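Local coordinates for hypothetical protein (PDB 2O62) that is of unknown function but folds into two calycin-like beta domains, the second probably related to a factor required for ATP synthase biogenesis, at residues 6-11 and 73-78; 96-101 and 235-240; 151-156 and 261-266. All coordinates share one frame; numbering follows the deposited sequence.

In the fold
Interaction 1 comes first along the chain: helix 5-10 meets the turn between strands 71-73 and 79-81, closing a loop that holds the early strands of the N-terminal sheet. Interaction 2 opens later in that sheet, on strand 93-100, and reaches strand 233-242 of the C-terminal barrel, joining the two domains. Interaction 3 opens within this span, at strand 145-155, and ends beyond it, at strand 259-269, so interactions 2 and 3 cross; it pairs the first and last barrel strands. The three also touch. Ser78 of interaction 1 probably hydrogen-bonds to Val99 of interaction 2, the ring of Phe74 rests on Leu262 and Leu264 of interaction 3, and Phe98 meets Leu264.

Interaction 1. Residues 6-11 and 73-78; sequences WECFLQ and FFENGS
Phe73 packs against Phe9 and Cys8 on the buried side of helix 5-10. Phe9 CB stands over one face of the Phe73 ring, 3.9 Å from its centroid, while the two rings lie obliquely with planes at 43°; Phe9 CD1 comes within 3.6 Å of Phe73 CZ. Cys8 is pressed in alongside: its CB is 3.4 Å from Phe73 CB and 3.3 Å from Phe74 O, and with SG swung beside the backbone N (chi1 -63°) the sulfur rests on Glu75 CA. Replacing Phe73 with an alanine would probably open a gap beneath Phe9 CB and leave the Phe9 ring freer to turn. Helix 5-10 spans part of the N-terminal calycin-like sheet, touching Val48 of strand 47-54 as well as the type I turn from Phe74 to Gly77 that follows strand 71-73. Asn76 forms an Asx turn, its OD1 accepting from both Ser78 N and OG. Gly77 lets Gln11 approach closely, since any CB here would collide with Gln11 CB. Outward the contact thins: the exposed, bent Gln11 lays CG 3.4 Å from Glu75 O, and Glu75 OE2 bonds to the backbone N of Lys3.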
loop_
_atom_site.group_PDB
_atom_site.type_symbol
_atom_site.label_atom_id
_atom_site.label_comp_id
_atom_site.label_asym_id
_atom_site.label_seq_id
_atom_site.Cartn_x
_atom_site.Cartn_y
_atom_site.Cartn_z
ATOM N N TRP A 6 15.805 -11.143 -3.889
ATOM C CA TRP A 6 16.183 -11.703 -2.604
ATOM C C TRP A 6 16.935 -10.690 -1.755
ATOM O O TRP A 6 16.640 -10.538 -0.573
ATOM C CB TRP A 6 17.014 -12.944 -2.814
ATOM C CG TRP A 6 17.361 -13.669 -1.519
ATOM C CD1 TRP A 6 18.582 -13.679 -0.874
ATOM C CD2 TRP A 6 16.483 -14.462 -0.733
ATOM N NE1 TRP A 6 18.500 -14.434 0.266
ATOM C CE2 TRP A 6 17.218 -14.910 0.390
ATOM C CE3 TRP A 6 15.125 -14.835 -0.855
ATOM C CZ2 TRP A 6 16.650 -15.702 1.370
ATOM C CZ3 TRP A 6 14.564 -15.622 0.111
ATOM C CH2 TRP A 6 15.321 -16.042 1.229
ATOM N N GLU A 7 17.874 -9.977 -2.366
ATOM C CA GLU A 7 18.618 -8.951 -1.660
ATOM C C GLU A 7 17.719 -7.824 -1.174
ATOM O O GLU A 7 17.926 -7.309 -0.078
ATOM C CB GLU A 7 19.740 -8.427 -2.538
ATOM C CG GLU A 7 20.819 -9.468 -2.691
ATOM C CD GLU A 7 21.690 -9.292 -3.941
ATOM O OE1 GLU A 7 21.364 -8.457 -4.829
ATOM O OE2 GLU A 7 22.710 -10.021 -4.034
ATOM N N CYS A 8 16.733 -7.440 -1.986
ATOM C CA CYS A 8 15.733 -6.465 -1.548
ATOM C C CYS A 8 14.954 -6.956 -0.345
ATOM O O CYS A 8 14.722 -6.221 0.619
ATOM C CB CYS A 8 14.753 -6.149 -2.664
ATOM S SG CYS A 8 15.423 -5.379 -4.121
ATOM N N PHE A 9 14.526 -8.208 -0.404
ATOM C CA PHE A 9 13.820 -8.836 0.694
ATOM C C PHE A 9 14.655 -8.749 1.967
ATOM O O PHE A 9 14.118 -8.389 2.996
ATOM C CB PHE A 9 13.469 -10.270 0.306
ATOM C CG PHE A 9 12.942 -11.136 1.428
ATOM C CD1 PHE A 9 12.001 -10.680 2.318
ATOM C CD2 PHE A 9 13.367 -12.452 1.514
ATOM C CE1 PHE A 9 11.481 -11.497 3.308
ATOM C CE2 PHE A 9 12.873 -13.292 2.504
ATOM C CZ PHE A 9 11.921 -12.811 3.405
ATOM N N LEU A 10 15.952 -9.039 1.884
ATOM C CA LEU A 10 16.816 -8.961 3.053
ATOM C C LEU A 10 16.906 -7.600 3.731
ATOM O O LEU A 10 17.326 -7.517 4.890
ATOM C CB LEU A 10 18.215 -9.437 2.682
ATOM C CG LEU A 10 18.323 -10.881 2.210
ATOM C CD1 LEU A 10 19.782 -11.200 1.871
ATOM C CD2 LEU A 10 17.819 -11.879 3.240
ATOM N N GLN A 11 16.525 -6.531 3.039
ATOM C CA GLN A 11 16.402 -5.221 3.672
ATOM C C GLN A 11 15.421 -5.202 4.836
ATOM O O GLN A 11 15.443 -4.260 5.649
ATOM C CB GLN A 11 16.005 -4.136 2.655
ATOM C CG GLN A 11 17.073 -3.858 1.592
ATOM C CD GLN A 11 18.384 -3.443 2.240
ATOM O OE1 GLN A 11 19.351 -4.182 2.231
ATOM N NE2 GLN A 11 18.382 -2.303 2.883
ATOM N N PHE A 73 9.560 -6.745 -4.713
ATOM C CA PHE A 73 10.256 -5.804 -3.802
ATOM C C PHE A 73 10.969 -4.679 -4.517
ATOM O O PHE A 73 11.530 -4.850 -5.614
ATOM C CB PHE A 73 11.367 -6.527 -2.997
ATOM C CG PHE A 73 10.865 -7.546 -2.042
ATOM C CD1 PHE A 73 10.590 -8.822 -2.474
ATOM C CD2 PHE A 73 10.663 -7.227 -0.712
ATOM C CE1 PHE A 73 10.073 -9.762 -1.572
ATOM C CE2 PHE A 73 10.158 -8.161 0.196
ATOM C CZ PHE A 73 9.887 -9.432 -0.249
ATOM N N PHE A 74 10.977 -3.531 -3.842
ATOM C CA PHE A 74 11.849 -2.412 -4.162
ATOM C C PHE A 74 13.138 -2.457 -3.370
ATOM O O PHE A 74 13.293 -3.246 -2.410
ATOM C CB PHE A 74 11.101 -1.097 -3.926
ATOM C CG PHE A 74 9.885 -0.955 -4.796
ATOM C CD1 PHE A 74 9.986 -0.487 -6.102
ATOM C CD2 PHE A 74 8.652 -1.335 -4.331
ATOM C CE1 PHE A 74 8.835 -0.379 -6.901
ATOM C CE2 PHE A 74 7.506 -1.208 -5.124
ATOM C CZ PHE A 74 7.617 -0.778 -6.409
ATOM N N GLU A 75 14.116 -1.662 -3.805
ATOM C CA GLU A 75 15.474 -1.803 -3.257
ATOM C C GLU A 75 15.584 -1.444 -1.817
ATOM O O GLU A 75 16.474 -1.918 -1.149
ATOM C CB GLU A 75 16.493 -0.990 -4.057
ATOM C CG GLU A 75 16.686 -1.546 -5.415
ATOM C CD GLU A 75 18.092 -1.402 -5.932
ATOM O OE1 GLU A 75 18.917 -0.735 -5.251
ATOM O OE2 GLU A 75 18.365 -1.978 -7.015
ATOM N N ASN A 76 14.680 -0.635 -1.316
ATOM C CA ASN A 76 14.665 -0.312 0.115
ATOM C C ASN A 76 13.946 -1.344 0.974
ATOM O O ASN A 76 13.829 -1.190 2.174
ATOM C CB ASN A 76 14.109 1.101 0.331
ATOM C CG ASN A 76 12.611 1.167 0.246
ATOM O OD1 ASN A 76 11.970 0.297 -0.303
ATOM N ND2 ASN A 76 12.047 2.237 0.776
ATOM N N GLY A 77 13.473 -2.423 0.362
ATOM C CA GLY A 77 12.788 -3.473 1.088
ATOM C C GLY A 77 11.281 -3.343 1.026
ATOM O O GLY A 77 10.587 -4.264 1.410
ATOM N N SER A 78 10.753 -2.222 0.550
ATOM C CA SER A 78 9.314 -2.102 0.398
ATOM C C SER A 78 8.801 -3.143 -0.583
ATOM O O SER A 78 9.526 -3.591 -1.459
ATOM C CB SER A 78 8.911 -0.697 -0.098
ATOM O OG SER A 78 9.284 0.281 0.874
#

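Interaction 2. Residues 96-101 and 235-240; sequences LAFVHE and LEAGWL
Phe98 and Trp239 reach across from facing strands and overlap flank to flank, each pointing back toward the other's backbone; the two strands share no hydrogen bond. Phe98 CB approaches the indole obliquely, 3.4 Å from Trp239 CE3, and CG still faces that same atom. With CG beside its own backbone N (chi1 -52°), the ring then runs on under Trp239 CB, which stands over one face, 13° off the ring normal; CD1 lies 4.2 Å from that CB. One atom further, CE1 comes to 4.1 Å from Ala237 CB. The tip, CZ, ends 3.6 Å from Ala237 O, and this carbonyl oxygen meets the ring at its edge, close to its plane.

Earlier on the strand, Leu96 sets CD1 3.3 Å from Ala237 CB, tighter than usual van der Waals contact for two carbons. At the other end His100 CB leans on the indole, 3.8 Å from Trp239 CZ3. Met249 and Gln247 of strand 245-253 also touch Phe98, while Arg103 and Leu105 of strand 103-111 pack on Trp239. Each strand therefore meets a neighbour of the other.

The strands run in the same general direction, their short axes 7.9 Å apart at closest approach and inclined at -26°. This is face-to-face packing of two beta-sheets through interlocking apolar side chains, with a small crossing angle characteristic of aligned sheet packing, and it joins the N-terminal calycin-like sheet to the C-terminal barrel.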
loop_
_atom_site.group_PDB
_atom_site.type_symbol
_atom_site.label_atom_id
_atom_site.label_comp_id
_atom_site.label_asym_id
_atom_site.label_seq_id
_atom_site.Cartn_x
_atom_site.Cartn_y
_atom_site.Cartn_z
ATOM N N LEU A 96 0.152 -3.750 0.437
ATOM C CA LEU A 96 1.179 -2.780 0.106
ATOM C C LEU A 96 1.976 -2.498 1.374
ATOM O O LEU A 96 1.432 -2.070 2.370
ATOM C CB LEU A 96 0.510 -1.503 -0.420
ATOM C CG LEU A 96 -0.423 -1.843 -1.620
ATOM C CD1 LEU A 96 -1.475 -0.859 -1.781
ATOM C CD2 LEU A 96 0.277 -2.016 -2.862
ATOM N N ALA A 97 3.273 -2.695 1.309
ATOM C CA ALA A 97 4.139 -2.643 2.487
ATOM C C ALA A 97 5.269 -1.640 2.269
ATOM O O ALA A 97 6.148 -1.870 1.451
ATOM C CB ALA A 97 4.721 -4.057 2.752
ATOM N N PHE A 98 5.216 -0.518 2.988
ATOM C CA PHE A 98 6.238 0.520 2.969
ATOM C C PHE A 98 7.277 0.334 4.079
ATOM O O PHE A 98 6.927 0.084 5.228
ATOM C CB PHE A 98 5.617 1.929 3.123
ATOM C CG PHE A 98 4.501 2.236 2.170
ATOM C CD1 PHE A 98 3.173 1.933 2.497
ATOM C CD2 PHE A 98 4.766 2.892 0.973
ATOM C CE1 PHE A 98 2.141 2.255 1.651
ATOM C CE2 PHE A 98 3.723 3.191 0.104
ATOM C CZ PHE A 98 2.441 2.866 0.435
ATOM N N VAL A 99 8.548 0.484 3.723
ATOM C CA VAL A 99 9.649 0.500 4.647
ATOM C C VAL A 99 10.264 1.913 4.630
ATOM O O VAL A 99 10.479 2.508 3.573
ATOM C CB VAL A 99 10.663 -0.536 4.270
ATOM C CG1 VAL A 99 11.857 -0.499 5.228
ATOM C CG2 VAL A 99 9.995 -1.910 4.235
ATOM N N HIS A 100 10.493 2.465 5.812
ATOM C CA HIS A 100 11.152 3.763 5.973
ATOM C C HIS A 100 11.866 3.850 7.305
ATOM O O HIS A 100 11.209 3.904 8.351
ATOM C CB HIS A 100 10.115 4.879 5.913
ATOM C CG HIS A 100 10.697 6.252 6.094
ATOM N ND1 HIS A 100 11.309 6.942 5.066
ATOM C CD2 HIS A 100 10.753 7.063 7.173
ATOM C CE1 HIS A 100 11.729 8.112 5.512
ATOM N NE2 HIS A 100 11.415 8.206 6.790
ATOM N N GLU A 101 13.197 3.814 7.268
ATOM C CA GLU A 101 14.020 3.960 8.465
ATOM C C GLU A 101 13.618 2.882 9.498
ATOM O O GLU A 101 13.748 1.698 9.200
ATOM C CB GLU A 101 13.948 5.421 8.985
ATOM C CG GLU A 101 14.489 6.432 7.946
ATOM C CD GLU A 101 14.543 7.881 8.425
ATOM O OE1 GLU A 101 13.949 8.213 9.494
ATOM O OE2 GLU A 101 15.151 8.710 7.698
ATOM N N LEU A 235 -4.712 -1.716 -6.909
ATOM C CA LEU A 235 -4.765 -1.700 -5.448
ATOM C C LEU A 235 -3.759 -0.627 -5.015
ATOM O O LEU A 235 -2.614 -0.703 -5.380
ATOM C CB LEU A 235 -4.308 -3.058 -4.981
ATOM C CG LEU A 235 -4.414 -3.407 -3.541
ATOM C CD1 LEU A 235 -5.863 -3.651 -3.231
ATOM C CD2 LEU A 235 -3.531 -4.635 -3.256
ATOM N N GLU A 236 -4.210 0.382 -4.272
ATOM C CA GLU A 236 -3.354 1.530 -3.937
ATOM C C GLU A 236 -3.463 1.840 -2.451
ATOM O O GLU A 236 -4.515 1.671 -1.810
ATOM C CB GLU A 236 -3.633 2.828 -4.768
ATOM C CG GLU A 236 -2.654 4.081 -4.459
ATOM C CD GLU A 236 -2.818 5.262 -5.453
ATOM O OE1 GLU A 236 -3.857 5.251 -6.142
ATOM O OE2 GLU A 236 -1.935 6.175 -5.574
ATOM N N ALA A 237 -2.319 2.246 -1.920
ATOM C CA ALA A 237 -2.199 2.756 -0.572
ATOM C C ALA A 237 -1.179 3.890 -0.615
ATOM O O ALA A 237 -0.373 3.995 -1.529
ATOM C CB ALA A 237 -1.704 1.642 0.365
ATOM N N GLY A 238 -1.185 4.660 0.437
ATOM C CA GLY A 238 -0.325 5.826 0.608
ATOM C C GLY A 238 0.099 5.914 2.042
ATOM O O GLY A 238 -0.567 5.394 2.945
ATOM N N TRP A 239 1.198 6.620 2.266
ATOM C CA TRP A 239 1.683 6.868 3.602
ATOM C C TRP A 239 2.321 8.230 3.648
ATOM O O TRP A 239 3.322 8.432 2.970
ATOM C CB TRP A 239 2.738 5.835 3.941
ATOM C CG TRP A 239 3.184 5.793 5.350
ATOM C CD1 TRP A 239 2.514 6.278 6.454
ATOM C CD2 TRP A 239 4.381 5.217 5.834
ATOM N NE1 TRP A 239 3.207 5.984 7.582
ATOM C CE2 TRP A 239 4.365 5.340 7.238
ATOM C CE3 TRP A 239 5.447 4.536 5.227
ATOM C CZ2 TRP A 239 5.387 4.846 8.043
ATOM C CZ3 TRP A 239 6.452 4.044 6.018
ATOM C CH2 TRP A 239 6.423 4.199 7.422
ATOM N N LEU A 240 1.745 9.134 4.449
ATOM C CA LEU A 240 2.293 10.470 4.690
ATOM C C LEU A 240 3.352 10.299 5.789
ATOM O O LEU A 240 3.063 10.345 7.009
ATOM C CB LEU A 240 1.200 11.437 5.130
ATOM C CG LEU A 240 1.616 12.895 5.312
ATOM C CD1 LEU A 240 1.992 13.504 3.949
ATOM C CD2 LEU A 240 0.519 13.692 5.981
#

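Interaction 3. Residues 151-156 and 261-266; sequences AVTIYR and SLTLVT
Thr153 and Thr263 face each other as a non-hydrogen-bonded antiparallel pair, and their hydroxyls supply the bond that the backbone lacks at this position: OG1 to OG1 is 2.8 Å, and either may be the donor. Both have OG1 beside the backbone N (chi1 -59° and -61°), which brings the oxygens together across the strand gap and leaves each CG2 anti to the backbone N, still beside the partner's hydroxyl; Thr153 CG2 also lies 3.7 Å from Ser261 CB.

Reciprocal backbone bonds frame the pair. On one side Val152 N gives to Leu264 O at 3.0 Å and Leu264 N returns to Val152 O; on the other Ile154 N gives to Leu262 O at 2.8 Å and Leu262 N to Ile154 O. All four are nearly straight. The threonines are further flanked on their own face by Ala151 CB, 3.9 Å from Val265 CG2, and by Ser261 CB, 3.7 Å from Tyr155 CD1. On the opposite face Ile154 CG1 runs alongside Leu262, 4.1 Å from Leu262 CB.

In the next shell, Phe74 of the N-terminal domain covers Ile154, Leu262 and Leu264. Phe184 touches Ala151, Thr153 and Thr263 on the other face, although its strand, 178-184, is not next to either of these two; that face therefore probably looks into the barrel. A bound glycerol, probably from the crystallisation liquor, lies near the Thr263 side chain. Tyr155 is steadied by its OH bond to Asp162 and a cation-pi contact with Arg159. Strands 162-172 and 245-253 continue the sheet through bonds such as Ala151 to Tyr164 and Thr263 to Ile250. Pairing of the first and last strands in this way is the closing seam of an up-and-down antiparallel beta-barrel, consistent with the calycin fold.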
loop_
_atom_site.group_PDB
_atom_site.type_symbol
_atom_site.label_atom_id
_atom_site.label_comp_id
_atom_site.label_asym_id
_atom_site.label_seq_id
_atom_site.Cartn_x
_atom_site.Cartn_y
_atom_site.Cartn_z
ATOM N N ALA A 151 8.360 8.111 -9.662
ATOM C CA ALA A 151 7.780 6.791 -9.454
ATOM C C ALA A 151 8.674 5.800 -10.148
ATOM O O ALA A 151 9.197 6.110 -11.191
ATOM C CB ALA A 151 6.419 6.712 -10.056
ATOM N N VAL A 152 8.846 4.637 -9.543
ATOM C CA VAL A 152 9.491 3.494 -10.141
ATOM C C VAL A 152 8.441 2.392 -10.306
ATOM O O VAL A 152 7.782 2.021 -9.322
ATOM C CB VAL A 152 10.584 2.925 -9.211
ATOM C CG1 VAL A 152 11.333 1.755 -9.857
ATOM C CG2 VAL A 152 11.574 4.020 -8.842
ATOM N N THR A 153 8.372 1.840 -11.516
ATOM C CA THR A 153 7.506 0.702 -11.820
ATOM C C THR A 153 8.426 -0.450 -12.098
ATOM O O THR A 153 9.346 -0.385 -12.959
ATOM C CB THR A 153 6.536 0.954 -13.015
ATOM O OG1 THR A 153 5.683 2.091 -12.718
ATOM C CG2 THR A 153 5.667 -0.299 -13.279
ATOM N N ILE A 154 8.169 -1.523 -11.360
ATOM C CA ILE A 154 8.816 -2.800 -11.585
ATOM C C ILE A 154 7.811 -3.871 -12.046
ATOM O O ILE A 154 6.615 -3.753 -11.833
ATOM C CB ILE A 154 9.566 -3.282 -10.321
ATOM C CG1 ILE A 154 8.649 -3.422 -9.130
ATOM C CG2 ILE A 154 10.732 -2.344 -9.989
ATOM C CD1 ILE A 154 9.397 -3.956 -7.904
ATOM N N TYR A 155 8.350 -4.915 -12.672
ATOM C CA TYR A 155 7.567 -5.884 -13.442
ATOM C C TYR A 155 7.838 -7.276 -12.953
ATOM O O TYR A 155 8.900 -7.559 -12.451
ATOM C CB TYR A 155 7.870 -5.766 -14.939
ATOM C CG TYR A 155 7.527 -4.368 -15.419
ATOM C CD1 TYR A 155 6.248 -4.044 -15.832
ATOM C CD2 TYR A 155 8.503 -3.387 -15.489
ATOM C CE1 TYR A 155 5.923 -2.757 -16.249
ATOM C CE2 TYR A 155 8.204 -2.105 -15.915
ATOM C CZ TYR A 155 6.903 -1.801 -16.308
ATOM O OH TYR A 155 6.571 -0.531 -16.718
ATOM N N ARG A 156 6.852 -8.142 -13.124
ATOM C CA ARG A 156 6.980 -9.531 -12.731
ATOM C C ARG A 156 7.964 -10.337 -13.491
ATOM O O ARG A 156 8.511 -11.281 -12.942
ATOM C CB ARG A 156 5.662 -10.227 -12.883
ATOM C CG ARG A 156 4.634 -9.725 -11.984
ATOM C CD ARG A 156 3.409 -10.506 -12.255
ATOM N NE ARG A 156 3.706 -11.928 -12.253
ATOM C CZ ARG A 156 2.935 -12.838 -12.825
ATOM N NH1 ARG A 156 1.795 -12.492 -13.427
ATOM N NH2 ARG A 156 3.291 -14.114 -12.793
ATOM N N SER A 261 2.370 -5.449 -12.670
ATOM C CA SER A 261 3.424 -4.539 -12.209
ATOM C C SER A 261 3.132 -3.953 -10.820
ATOM O O SER A 261 2.008 -4.077 -10.284
ATOM C CB SER A 261 3.639 -3.444 -13.248
ATOM O OG SER A 261 2.560 -2.515 -13.231
ATOM N N LEU A 262 4.150 -3.291 -10.266
ATOM C CA LEU A 262 4.068 -2.616 -8.989
ATOM C C LEU A 262 4.818 -1.327 -9.095
ATOM O O LEU A 262 5.920 -1.271 -9.637
ATOM C CB LEU A 262 4.699 -3.479 -7.910
ATOM C CG LEU A 262 4.614 -3.051 -6.481
ATOM C CD1 LEU A 262 3.193 -3.177 -6.046
ATOM C CD2 LEU A 262 5.531 -3.982 -5.609
ATOM N N THR A 263 4.200 -0.270 -8.589
ATOM C CA THR A 263 4.752 1.084 -8.659
ATOM C C THR A 263 4.882 1.721 -7.278
ATOM O O THR A 263 3.967 1.622 -6.459
ATOM C CB THR A 263 3.802 1.983 -9.522
ATOM O OG1 THR A 263 3.734 1.424 -10.853
ATOM C CG2 THR A 263 4.307 3.404 -9.621
ATOM N N LEU A 264 6.018 2.404 -7.047
ATOM C CA LEU A 264 6.252 3.158 -5.825
ATOM C C LEU A 264 6.584 4.599 -6.168
ATOM O O LEU A 264 7.527 4.887 -6.890
ATOM C CB LEU A 264 7.356 2.495 -4.995
ATOM C CG LEU A 264 7.646 3.155 -3.634
ATOM C CD1 LEU A 264 6.546 3.040 -2.716
ATOM C CD2 LEU A 264 8.895 2.449 -3.034
ATOM N N VAL A 265 5.707 5.485 -5.709
ATOM C CA VAL A 265 5.808 6.926 -5.892
ATOM C C VAL A 265 6.368 7.544 -4.609
ATOM O O VAL A 265 5.898 7.248 -3.523
ATOM C CB VAL A 265 4.442 7.502 -6.111
ATOM C CG1 VAL A 265 4.512 8.984 -6.342
ATOM C CG2 VAL A 265 3.748 6.790 -7.274
ATOM N N THR A 266 7.379 8.391 -4.734
ATOM C CA THR A 266 7.818 9.197 -3.600
ATOM C C THR A 266 7.708 10.637 -4.012
ATOM O O THR A 266 8.293 11.027 -5.009
ATOM C CB THR A 266 9.264 8.881 -3.238
ATOM O OG1 THR A 266 9.424 7.467 -3.093
ATOM C CG2 THR A 266 9.640 9.568 -1.935
#